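Local coordinates for envelopment polyprotein (PDB 7A56) that probably drives fusion of the viral and host membranes during entry, as a class II fusion glycoprotein captured here in its postfusion form, at residues Ala243-Ile254 with Leu310-Ile318; Tyr367-Leu377 with Ile411-Val422. All coordinates share one frame; numbering follows the deposited sequence.

Both contacts pair antiparallel strands, yet they do it in different ways. In contact 1, near the centre of the long chain, the hairpin within 243-254 meets 310-318 through two direct backbone bonds, with waters and aliphatic side chains completing the junction. Contact 2 lies farther out, between neighbouring strands of a four-stranded sheet, where four backbone bonds and sulfur-rich packing do the work and three cysteines join disulfides. Each combines buried residues with exposed edges, and each reaches the second subunit. They also touch one another: Lys412 NZ of contact 2 probably bonds to Gln312 O of contact 1, at 2.7 Å, while Pro370 packs against Leu310.

Contact 1. Residues Ala243-Ile254 with Leu310-Ile318; sequences AVKNGKVYVGDI and LEQDNTLTI
Val249 and Val251 carry the backbone pairing to Glu311 and Asp313. Asp313 N gives a nearly straight bond to Val249 O (2.9 Å, 168° at the hydrogen), and Val251 N donates to Glu311 O at 3.1 Å. Between these bonds Tyr250 faces Gln312 as an antiparallel non-hydrogen-bonded pair. Two waters flank them, one linking Val251 O to Glu311 N, the other tying Val249 N to Asp313 O and Gln312 NE2. A separate water spans Gly247 O and Ile318 N.

Strands 241-245 and 248-251 form a tight beta hairpin, reversed by a type I' turn from Lys245 to Lys248; strand 311-312 adds to its second strand, and strand 187-192 pairs with its first. Thr315 N donates to Asp313 OD1, closing an Asx turn, and Thr315 OG1 is a second donor to that oxygen from the same face of the carboxylate.

Val249 and Val251 share one face with Leu316 and Ile318. Leu316 CD1 lies 3.6 Å from Val249 CG1 and meets Val251 CG1 tip to tip. Ile318 CD1 presses tightly on Val244 CG1, at 3.4 Å, a branch standing anti to the backbone N (chi1 175°). On the Tyr250 side, Leu310 spreads its two methyls between Ala243, Tyr250 and Ile254.

Gln312 CG covers one face of the Tyr250 ring while Leu310 O approaches the edge, 3.5 Å from Tyr250 CD2. The bent chain of Lys248 lies against the Gln312 amide, NZ being poorly angled for a bond to OE1; it has a long, weak ion pair with Glu371. Glu311 forms a salt bridge with Arg116 of the second subunit.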
loop_
_atom_site.group_PDB
_atom_site.type_symbol
_atom_site.label_atom_id
_atom_site.label_comp_id
_atom_site.label_asym_id
_atom_site.label_seq_id
_atom_site.Cartn_x
_atom_site.Cartn_y
_atom_site.Cartn_z
ATOM N N ALA A 243 -5.335 -11.334 -11.956
ATOM C CA ALA A 243 -5.663 -12.412 -12.865
ATOM C C ALA A 243 -7.176 -12.547 -12.861
ATOM O O ALA A 243 -7.814 -12.372 -11.828
ATOM C CB ALA A 243 -4.962 -13.727 -12.476
ATOM N N VAL A 244 -7.756 -12.762 -14.029
ATOM C CA VAL A 244 -9.202 -12.738 -14.218
ATOM C C VAL A 244 -9.639 -14.084 -14.771
ATOM O O VAL A 244 -9.068 -14.561 -15.767
ATOM C CB VAL A 244 -9.621 -11.589 -15.150
ATOM C CG1 VAL A 244 -11.114 -11.657 -15.425
ATOM C CG2 VAL A 244 -9.251 -10.217 -14.472
ATOM N N LYS A 245 -10.632 -14.697 -14.113
ATOM C CA LYS A 245 -11.256 -15.926 -14.605
ATOM C C LYS A 245 -12.746 -15.879 -14.299
ATOM O O LYS A 245 -13.141 -15.711 -13.139
ATOM C CB LYS A 245 -10.643 -17.198 -13.996
ATOM C CG LYS A 245 -11.340 -18.516 -14.442
ATOM C CD LYS A 245 -10.418 -19.692 -14.178
ATOM C CE LYS A 245 -10.891 -20.948 -14.894
ATOM N NZ LYS A 245 -11.099 -20.702 -16.348
ATOM N N ASN A 246 -13.567 -16.007 -15.341
ATOM C CA ASN A 246 -15.030 -16.090 -15.177
ATOM C C ASN A 246 -15.571 -14.871 -14.451
ATOM O O ASN A 246 -16.344 -14.977 -13.497
ATOM C CB ASN A 246 -15.446 -17.371 -14.456
ATOM C CG ASN A 246 -15.171 -18.609 -15.287
ATOM O OD1 ASN A 246 -15.413 -18.622 -16.495
ATOM N ND2 ASN A 246 -14.610 -19.636 -14.659
ATOM N N GLY A 247 -15.151 -13.702 -14.919
ATOM C CA GLY A 247 -15.607 -12.478 -14.332
ATOM C C GLY A 247 -15.153 -12.221 -12.915
ATOM O O GLY A 247 -15.639 -11.273 -12.309
ATOM N N LYS A 248 -14.239 -13.015 -12.363
ATOM C CA LYS A 248 -13.746 -12.799 -11.005
ATOM C C LYS A 248 -12.270 -12.412 -11.009
ATOM O O LYS A 248 -11.491 -12.897 -11.847
ATOM C CB LYS A 248 -13.966 -14.043 -10.147
ATOM C CG LYS A 248 -15.456 -14.334 -9.976
ATOM C CD LYS A 248 -15.689 -15.807 -9.768
ATOM C CE LYS A 248 -15.347 -16.260 -8.358
ATOM N NZ LYS A 248 -16.577 -16.746 -7.620
ATOM N N VAL A 249 -11.892 -11.571 -10.030
ATOM C CA VAL A 249 -10.574 -10.954 -9.937
ATOM C C VAL A 249 -9.794 -11.658 -8.839
ATOM O O VAL A 249 -10.261 -11.739 -7.702
ATOM C CB VAL A 249 -10.674 -9.430 -9.682
ATOM C CG1 VAL A 249 -9.276 -8.790 -9.749
ATOM C CG2 VAL A 249 -11.533 -8.788 -10.741
ATOM N N TYR A 250 -8.587 -12.158 -9.186
ATOM C CA TYR A 250 -7.646 -12.849 -8.316
ATOM C C TYR A 250 -6.372 -12.042 -8.148
ATOM O O TYR A 250 -5.872 -11.393 -9.080
ATOM C CB TYR A 250 -7.246 -14.241 -8.891
ATOM C CG TYR A 250 -8.431 -15.112 -9.024
ATOM C CD1 TYR A 250 -9.286 -14.963 -10.116
ATOM C CD2 TYR A 250 -8.750 -16.042 -8.047
ATOM C CE1 TYR A 250 -10.414 -15.707 -10.232
ATOM C CE2 TYR A 250 -9.894 -16.818 -8.181
ATOM C CZ TYR A 250 -10.695 -16.647 -9.283
ATOM O OH TYR A 250 -11.826 -17.378 -9.439
ATOM N N VAL A 251 -5.821 -12.124 -6.962
ATOM C CA VAL A 251 -4.625 -11.373 -6.646
ATOM C C VAL A 251 -3.655 -12.297 -5.938
ATOM O O VAL A 251 -4.052 -13.254 -5.255
ATOM C CB VAL A 251 -4.939 -10.150 -5.732
ATOM C CG1 VAL A 251 -5.853 -9.089 -6.473
ATOM C CG2 VAL A 251 -5.628 -10.643 -4.474
ATOM N N GLY A 252 -2.381 -11.951 -6.043
ATOM C CA GLY A 252 -1.328 -12.758 -5.382
ATOM C C GLY A 252 -0.032 -12.766 -6.200
ATOM O O GLY A 252 0.255 -11.818 -6.916
ATOM N N ASP A 253 0.709 -13.877 -6.064
ATOM C CA ASP A 253 1.986 -14.212 -6.730
ATOM C C ASP A 253 1.935 -14.305 -8.247
ATOM O O ASP A 253 1.788 -15.424 -8.757
ATOM C CB ASP A 253 2.477 -15.584 -6.217
ATOM C CG ASP A 253 3.566 -15.442 -5.160
ATOM O OD1 ASP A 253 3.787 -14.245 -4.848
ATOM O OD2 ASP A 253 4.191 -16.468 -4.686
ATOM N N ILE A 254 1.882 -13.169 -8.990
ATOM C CA ILE A 254 1.576 -13.214 -10.432
ATOM C C ILE A 254 2.683 -12.508 -11.200
ATOM O O ILE A 254 3.017 -11.360 -10.906
ATOM C CB ILE A 254 0.219 -12.579 -10.808
ATOM C CG1 ILE A 254 -0.988 -13.255 -10.102
ATOM C CG2 ILE A 254 0.032 -12.590 -12.343
ATOM C CD1 ILE A 254 -2.333 -12.303 -10.136
ATOM N N LEU A 310 -4.443 -18.757 -6.272
ATOM C CA LEU A 310 -4.691 -17.333 -6.099
ATOM C C LEU A 310 -6.026 -17.130 -5.394
ATOM O O LEU A 310 -6.978 -17.885 -5.612
ATOM C CB LEU A 310 -4.729 -16.623 -7.441
ATOM C CG LEU A 310 -3.457 -16.669 -8.291
ATOM C CD1 LEU A 310 -3.840 -16.096 -9.625
ATOM C CD2 LEU A 310 -2.351 -15.792 -7.637
ATOM N N GLU A 311 -6.086 -16.090 -4.566
ATOM C CA GLU A 311 -7.298 -15.725 -3.821
ATOM C C GLU A 311 -8.163 -14.752 -4.603
ATOM O O GLU A 311 -7.674 -13.772 -5.180
ATOM C CB GLU A 311 -6.926 -15.112 -2.481
ATOM C CG GLU A 311 -6.160 -16.087 -1.608
ATOM C CD GLU A 311 -6.111 -15.650 -0.155
ATOM O OE1 GLU A 311 -6.311 -14.437 0.100
ATOM O OE2 GLU A 311 -5.892 -16.534 0.718
ATOM N N GLN A 312 -9.450 -15.034 -4.646
ATOM C CA GLN A 312 -10.337 -14.117 -5.306
ATOM C C GLN A 312 -10.521 -12.953 -4.342
ATOM O O GLN A 312 -10.593 -13.161 -3.131
ATOM C CB GLN A 312 -11.672 -14.781 -5.609
ATOM C CG GLN A 312 -12.578 -13.838 -6.358
ATOM C CD GLN A 312 -14.029 -14.147 -6.155
ATOM O OE1 GLN A 312 -14.379 -15.197 -5.616
ATOM N NE2 GLN A 312 -14.888 -13.246 -6.597
ATOM N N ASP A 313 -10.518 -11.741 -4.863
ATOM C CA ASP A 313 -10.766 -10.539 -4.057
ATOM C C ASP A 313 -12.171 -10.058 -4.408
ATOM O O ASP A 313 -12.397 -9.417 -5.443
ATOM C CB ASP A 313 -9.653 -9.511 -4.293
ATOM C CG ASP A 313 -9.801 -8.257 -3.403
ATOM O OD1 ASP A 313 -10.877 -8.056 -2.823
ATOM O OD2 ASP A 313 -8.859 -7.454 -3.299
ATOM N N ASN A 314 -13.129 -10.358 -3.525
ATOM C CA ASN A 314 -14.518 -9.964 -3.734
ATOM C C ASN A 314 -14.731 -8.459 -3.708
ATOM O O ASN A 314 -15.771 -8.014 -4.187
ATOM C CB ASN A 314 -15.434 -10.588 -2.693
ATOM C CG ASN A 314 -15.804 -11.975 -3.057
ATOM O OD1 ASN A 314 -15.454 -12.924 -2.363
ATOM N ND2 ASN A 314 -16.471 -12.121 -4.197
ATOM N N THR A 315 -13.766 -7.670 -3.230
ATOM C CA THR A 315 -13.967 -6.220 -3.279
ATOM C C THR A 315 -13.727 -5.667 -4.667
ATOM O O THR A 315 -14.105 -4.523 -4.940
ATOM C CB THR A 315 -13.055 -5.514 -2.281
ATOM O OG1 THR A 315 -11.681 -5.570 -2.709
ATOM C CG2 THR A 315 -13.239 -6.111 -0.835
ATOM N N LEU A 316 -13.119 -6.457 -5.577
ATOM C CA LEU A 316 -12.821 -5.969 -6.920
ATOM C C LEU A 316 -13.861 -6.494 -7.896
ATOM O O LEU A 316 -14.216 -7.680 -7.861
ATOM C CB LEU A 316 -11.425 -6.428 -7.411
ATOM C CG LEU A 316 -10.251 -5.982 -6.528
ATOM C CD1 LEU A 316 -8.922 -6.660 -6.841
ATOM C CD2 LEU A 316 -10.044 -4.465 -6.592
ATOM N N THR A 317 -14.274 -5.638 -8.823
ATOM C CA THR A 317 -15.203 -6.047 -9.866
ATOM C C THR A 317 -14.747 -5.423 -11.166
ATOM O O THR A 317 -14.155 -4.340 -11.192
ATOM C CB THR A 317 -16.674 -5.604 -9.595
ATOM O OG1 THR A 317 -16.746 -4.171 -9.531
ATOM C CG2 THR A 317 -17.219 -6.189 -8.302
ATOM N N ILE A 318 -15.014 -6.119 -12.253
ATOM C CA ILE A 318 -14.683 -5.613 -13.573
ATOM C C ILE A 318 -15.836 -4.754 -14.062
ATOM O O ILE A 318 -16.962 -5.242 -14.213
ATOM C CB ILE A 318 -14.371 -6.776 -14.546
ATOM C CG1 ILE A 318 -13.165 -7.497 -14.011
ATOM C CG2 ILE A 318 -14.149 -6.205 -15.900
ATOM C CD1 ILE A 318 -13.002 -8.946 -14.513
HETATM O O HOH W 1 -16.137 -8.683 -11.672
HETATM O O HOH W 2 -13.612 -10.718 -7.748
HETATM O O HOH W 3 -3.271 -15.561 -3.740
#

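Contact 2. Residues Tyr367-Leu377 with Ile411-Val422; sequences YGCPEGMACAL and IKLNCPLATETV
Met373 and Leu413 exchange two backbone bonds, Met373 N to Leu413 O at 2.9 Å and Leu413 N to Met373 O at 2.8 Å. Cys375 and Ile411 repeat the pattern two residues along, with Cys375 N pointing straight at Ile411 O (179° at the hydrogen). Ala374 and Lys412 form the non-hydrogen-bonded pair between them.

On the face bearing Met373 and Cys375, Cys375 SG sits 3.6 Å from Leu413 CD1 and Cys415 SG 4.0 Å from Met373 CG. Val422, opening strand 422-426, touches Met373 CG with CG2 and Cys375 SG with CG1. Ile411 CG1 stands between its own backbone N and carbonyl carbon (chi1 65°), which lays it against Cys375 CB.

The Tyr367 ring lies along the loop from Cys415 to Thr419, with Cys415 O obliquely placed 3.0 Å from Tyr367 CD1. Pro416 O sits over one ring face, 3.5 Å above the plane and offset toward the rim. Leu417 crosses the tyrosine at about a right angle, placing CD1 3.4 Å from Tyr367 CD2.

Disulfides brace this first shell: Cys375 to Cys363, Cys415 to Cys393, and Cys369 to Cys366, which probably steadies the Tyr367 loop. Lys412, its CG and CD against Glu371 O, sends NZ to Gln312 O and makes a cation-pi contact with Tyr396. The arrangement is consistent with the immunoglobulin-like domain III of class II fusion proteins, folded back on the rest of the molecule. Strand 373-381 runs between strands 356-365 and 408-414, the latter flanked by strand 394-395; Ile411 and Leu413, packing on strand 385-391, and Val422 join this four-stranded sheet to a second one.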
loop_
_atom_site.group_PDB
_atom_site.type_symbol
_atom_site.label_atom_id
_atom_site.label_comp_id
_atom_site.label_asym_id
_atom_site.label_seq_id
_atom_site.Cartn_x
_atom_site.Cartn_y
_atom_site.Cartn_z
ATOM N N TYR A 367 -11.231 -24.469 4.779
ATOM C CA TYR A 367 -10.474 -23.739 5.793
ATOM C C TYR A 367 -8.995 -23.695 5.418
ATOM O O TYR A 367 -8.283 -24.693 5.543
ATOM C CB TYR A 367 -10.700 -24.401 7.153
ATOM C CG TYR A 367 -12.171 -24.756 7.424
ATOM C CD1 TYR A 367 -13.147 -23.761 7.545
ATOM C CD2 TYR A 367 -12.579 -26.081 7.559
ATOM C CE1 TYR A 367 -14.480 -24.080 7.797
ATOM C CE2 TYR A 367 -13.911 -26.404 7.811
ATOM C CZ TYR A 367 -14.853 -25.401 7.926
ATOM O OH TYR A 367 -16.168 -25.722 8.171
ATOM N N GLY A 368 -8.532 -22.524 4.997
ATOM C CA GLY A 368 -7.234 -22.395 4.381
ATOM C C GLY A 368 -7.284 -22.382 2.876
ATOM O O GLY A 368 -6.231 -22.403 2.232
ATOM N N CYS A 369 -8.445 -22.329 2.311
ATOM C CA CYS A 369 -8.687 -22.511 0.895
ATOM C C CYS A 369 -8.591 -21.189 0.159
ATOM O O CYS A 369 -8.665 -20.123 0.773
ATOM C CB CYS A 369 -10.060 -23.141 0.699
ATOM S SG CYS A 369 -10.022 -24.799 1.354
ATOM N N PRO A 370 -8.409 -21.220 -1.163
ATOM C CA PRO A 370 -8.360 -19.946 -1.899
ATOM C C PRO A 370 -9.619 -19.129 -1.701
ATOM O O PRO A 370 -9.535 -17.937 -1.360
ATOM C CB PRO A 370 -8.175 -20.381 -3.359
ATOM C CG PRO A 370 -7.704 -21.810 -3.303
ATOM C CD PRO A 370 -8.291 -22.387 -2.062
ATOM N N GLU A 371 -10.795 -19.739 -1.884
ATOM C CA GLU A 371 -12.056 -19.013 -1.717
ATOM C C GLU A 371 -12.515 -18.970 -0.268
ATOM O O GLU A 371 -13.563 -18.377 0.017
ATOM C CB GLU A 371 -13.163 -19.622 -2.587
ATOM C CG GLU A 371 -12.848 -19.640 -4.078
ATOM C CD GLU A 371 -13.795 -18.775 -4.896
ATOM O OE1 GLU A 371 -13.527 -18.601 -6.109
ATOM O OE2 GLU A 371 -14.798 -18.276 -4.330
ATOM N N GLY A 372 -11.754 -19.588 0.634
ATOM C CA GLY A 372 -12.126 -19.623 2.032
ATOM C C GLY A 372 -13.494 -20.240 2.169
ATOM O O GLY A 372 -13.797 -21.277 1.571
ATOM N N MET A 373 -14.335 -19.572 2.931
ATOM C CA MET A 373 -15.715 -19.960 3.146
ATOM C C MET A 373 -16.564 -18.904 2.449
ATOM O O MET A 373 -16.565 -17.749 2.863
ATOM C CB MET A 373 -15.974 -20.035 4.645
ATOM C CG MET A 373 -17.369 -20.395 5.046
ATOM S SD MET A 373 -17.870 -21.988 4.429
ATOM C CE MET A 373 -16.866 -23.156 5.369
ATOM N N ALA A 374 -17.243 -19.268 1.363
ATOM C CA ALA A 374 -18.010 -18.287 0.592
ATOM C C ALA A 374 -19.456 -18.307 1.072
ATOM O O ALA A 374 -20.068 -19.385 1.155
ATOM C CB ALA A 374 -17.931 -18.605 -0.906
ATOM N N CYS A 375 -20.008 -17.131 1.402
ATOM C CA CYS A 375 -21.394 -17.050 1.858
ATOM C C CYS A 375 -22.207 -16.165 0.927
ATOM O O CYS A 375 -21.800 -15.043 0.622
ATOM C CB CYS A 375 -21.492 -16.502 3.291
ATOM S SG CYS A 375 -20.737 -17.571 4.577
ATOM N N ALA A 376 -23.352 -16.681 0.477
ATOM C CA ALA A 376 -24.400 -15.885 -0.155
ATOM C C ALA A 376 -25.447 -15.499 0.887
ATOM O O ALA A 376 -26.020 -16.361 1.562
ATOM C CB ALA A 376 -25.061 -16.661 -1.299
ATOM N N LEU A 377 -25.706 -14.213 1.001
ATOM C CA LEU A 377 -26.740 -13.678 1.866
ATOM C C LEU A 377 -27.866 -13.090 1.022
ATOM O O LEU A 377 -27.617 -12.395 0.023
ATOM C CB LEU A 377 -26.156 -12.595 2.787
ATOM C CG LEU A 377 -25.312 -13.067 3.984
ATOM C CD1 LEU A 377 -23.977 -13.647 3.559
ATOM C CD2 LEU A 377 -25.062 -11.917 4.946
ATOM N N ILE A 411 -20.088 -12.683 0.512
ATOM C CA ILE A 411 -18.912 -12.336 1.306
ATOM C C ILE A 411 -18.002 -13.550 1.387
ATOM O O ILE A 411 -18.437 -14.692 1.229
ATOM C CB ILE A 411 -19.254 -11.890 2.743
ATOM C CG1 ILE A 411 -19.865 -13.024 3.560
ATOM C CG2 ILE A 411 -20.096 -10.613 2.739
ATOM C CD1 ILE A 411 -20.389 -12.541 4.910
ATOM N N LYS A 412 -16.725 -13.291 1.660
ATOM C CA LYS A 412 -15.753 -14.356 1.867
ATOM C C LYS A 412 -15.293 -14.326 3.319
ATOM O O LYS A 412 -15.119 -13.246 3.898
ATOM C CB LYS A 412 -14.579 -14.208 0.899
ATOM C CG LYS A 412 -13.407 -15.112 1.175
ATOM C CD LYS A 412 -12.330 -14.960 0.101
ATOM C CE LYS A 412 -11.535 -13.648 0.208
ATOM N NZ LYS A 412 -10.217 -13.701 -0.549
ATOM N N LEU A 413 -15.188 -15.510 3.921
ATOM C CA LEU A 413 -14.822 -15.687 5.320
ATOM C C LEU A 413 -13.609 -16.595 5.452
ATOM O O LEU A 413 -13.369 -17.487 4.636
ATOM C CB LEU A 413 -15.970 -16.289 6.139
ATOM C CG LEU A 413 -17.283 -15.497 6.131
ATOM C CD1 LEU A 413 -18.310 -16.276 6.944
ATOM C CD2 LEU A 413 -17.115 -14.057 6.627
ATOM N N ASN A 414 -12.863 -16.367 6.504
ATOM C CA ASN A 414 -11.742 -17.219 6.857
ATOM C C ASN A 414 -12.125 -17.851 8.182
ATOM O O ASN A 414 -12.028 -17.198 9.223
ATOM C CB ASN A 414 -10.452 -16.413 6.956
ATOM C CG ASN A 414 -9.313 -17.202 7.557
ATOM O OD1 ASN A 414 -8.866 -16.935 8.686
ATOM N ND2 ASN A 414 -8.816 -18.169 6.801
ATOM N N CYS A 415 -12.600 -19.120 8.136
ATOM C CA CYS A 415 -13.083 -19.846 9.304
ATOM C C CYS A 415 -12.080 -20.914 9.730
ATOM O O CYS A 415 -11.518 -21.621 8.883
ATOM C CB CYS A 415 -14.431 -20.533 9.041
ATOM S SG CYS A 415 -15.806 -19.512 8.575
ATOM N N PRO A 416 -11.865 -21.072 11.031
ATOM C CA PRO A 416 -10.924 -22.087 11.503
ATOM C C PRO A 416 -11.445 -23.486 11.207
ATOM O O PRO A 416 -12.653 -23.711 11.061
ATOM C CB PRO A 416 -10.844 -21.829 13.015
ATOM C CG PRO A 416 -11.478 -20.514 13.237
ATOM C CD PRO A 416 -12.471 -20.318 12.137
ATOM N N LEU A 417 -10.509 -24.432 11.093
ATOM C CA LEU A 417 -10.901 -25.829 10.891
ATOM C C LEU A 417 -11.920 -26.285 11.938
ATOM O O LEU A 417 -12.796 -27.115 11.644
ATOM C CB LEU A 417 -9.659 -26.717 10.903
ATOM C CG LEU A 417 -9.944 -28.195 10.623
ATOM C CD1 LEU A 417 -10.687 -28.334 9.301
ATOM C CD2 LEU A 417 -8.682 -29.074 10.648
ATOM N N ALA A 418 -11.843 -25.722 13.146
ATOM C CA ALA A 418 -12.804 -25.985 14.218
ATOM C C ALA A 418 -13.985 -25.018 14.119
ATOM O O ALA A 418 -14.195 -24.150 14.972
ATOM C CB ALA A 418 -12.123 -25.869 15.573
ATOM N N THR A 419 -14.768 -25.180 13.048
ATOM C CA THR A 419 -15.969 -24.368 12.831
ATOM C C THR A 419 -17.085 -25.282 12.350
ATOM O O THR A 419 -16.919 -26.003 11.358
ATOM C CB THR A 419 -15.722 -23.223 11.826
ATOM O OG1 THR A 419 -14.988 -22.166 12.462
ATOM C CG2 THR A 419 -17.038 -22.665 11.286
ATOM N N GLU A 420 -18.206 -25.273 13.070
ATOM C CA GLU A 420 -19.357 -26.070 12.685
ATOM C C GLU A 420 -20.585 -25.239 12.373
ATOM O O GLU A 420 -21.514 -25.755 11.742
ATOM C CB GLU A 420 -19.709 -27.094 13.781
ATOM C CG GLU A 420 -19.642 -26.575 15.218
ATOM C CD GLU A 420 -19.436 -27.702 16.237
ATOM O OE1 GLU A 420 -19.991 -28.817 16.038
ATOM O OE2 GLU A 420 -18.702 -27.475 17.228
ATOM N N THR A 421 -20.620 -23.981 12.790
ATOM C CA THR A 421 -21.687 -23.065 12.420
ATOM C C THR A 421 -21.039 -21.736 12.072
ATOM O O THR A 421 -20.200 -21.237 12.829
ATOM C CB THR A 421 -22.705 -22.871 13.550
ATOM O OG1 THR A 421 -23.177 -24.142 14.014
ATOM C CG2 THR A 421 -23.884 -22.050 13.061
ATOM N N VAL A 422 -21.419 -21.173 10.937
ATOM C CA VAL A 422 -21.013 -19.827 10.575
ATOM C C VAL A 422 -22.107 -18.876 11.034
ATOM O O VAL A 422 -23.279 -19.065 10.693
ATOM C CB VAL A 422 -20.778 -19.698 9.064
ATOM C CG1 VAL A 422 -20.567 -18.251 8.718
ATOM C CG2 VAL A 422 -19.603 -20.559 8.619
#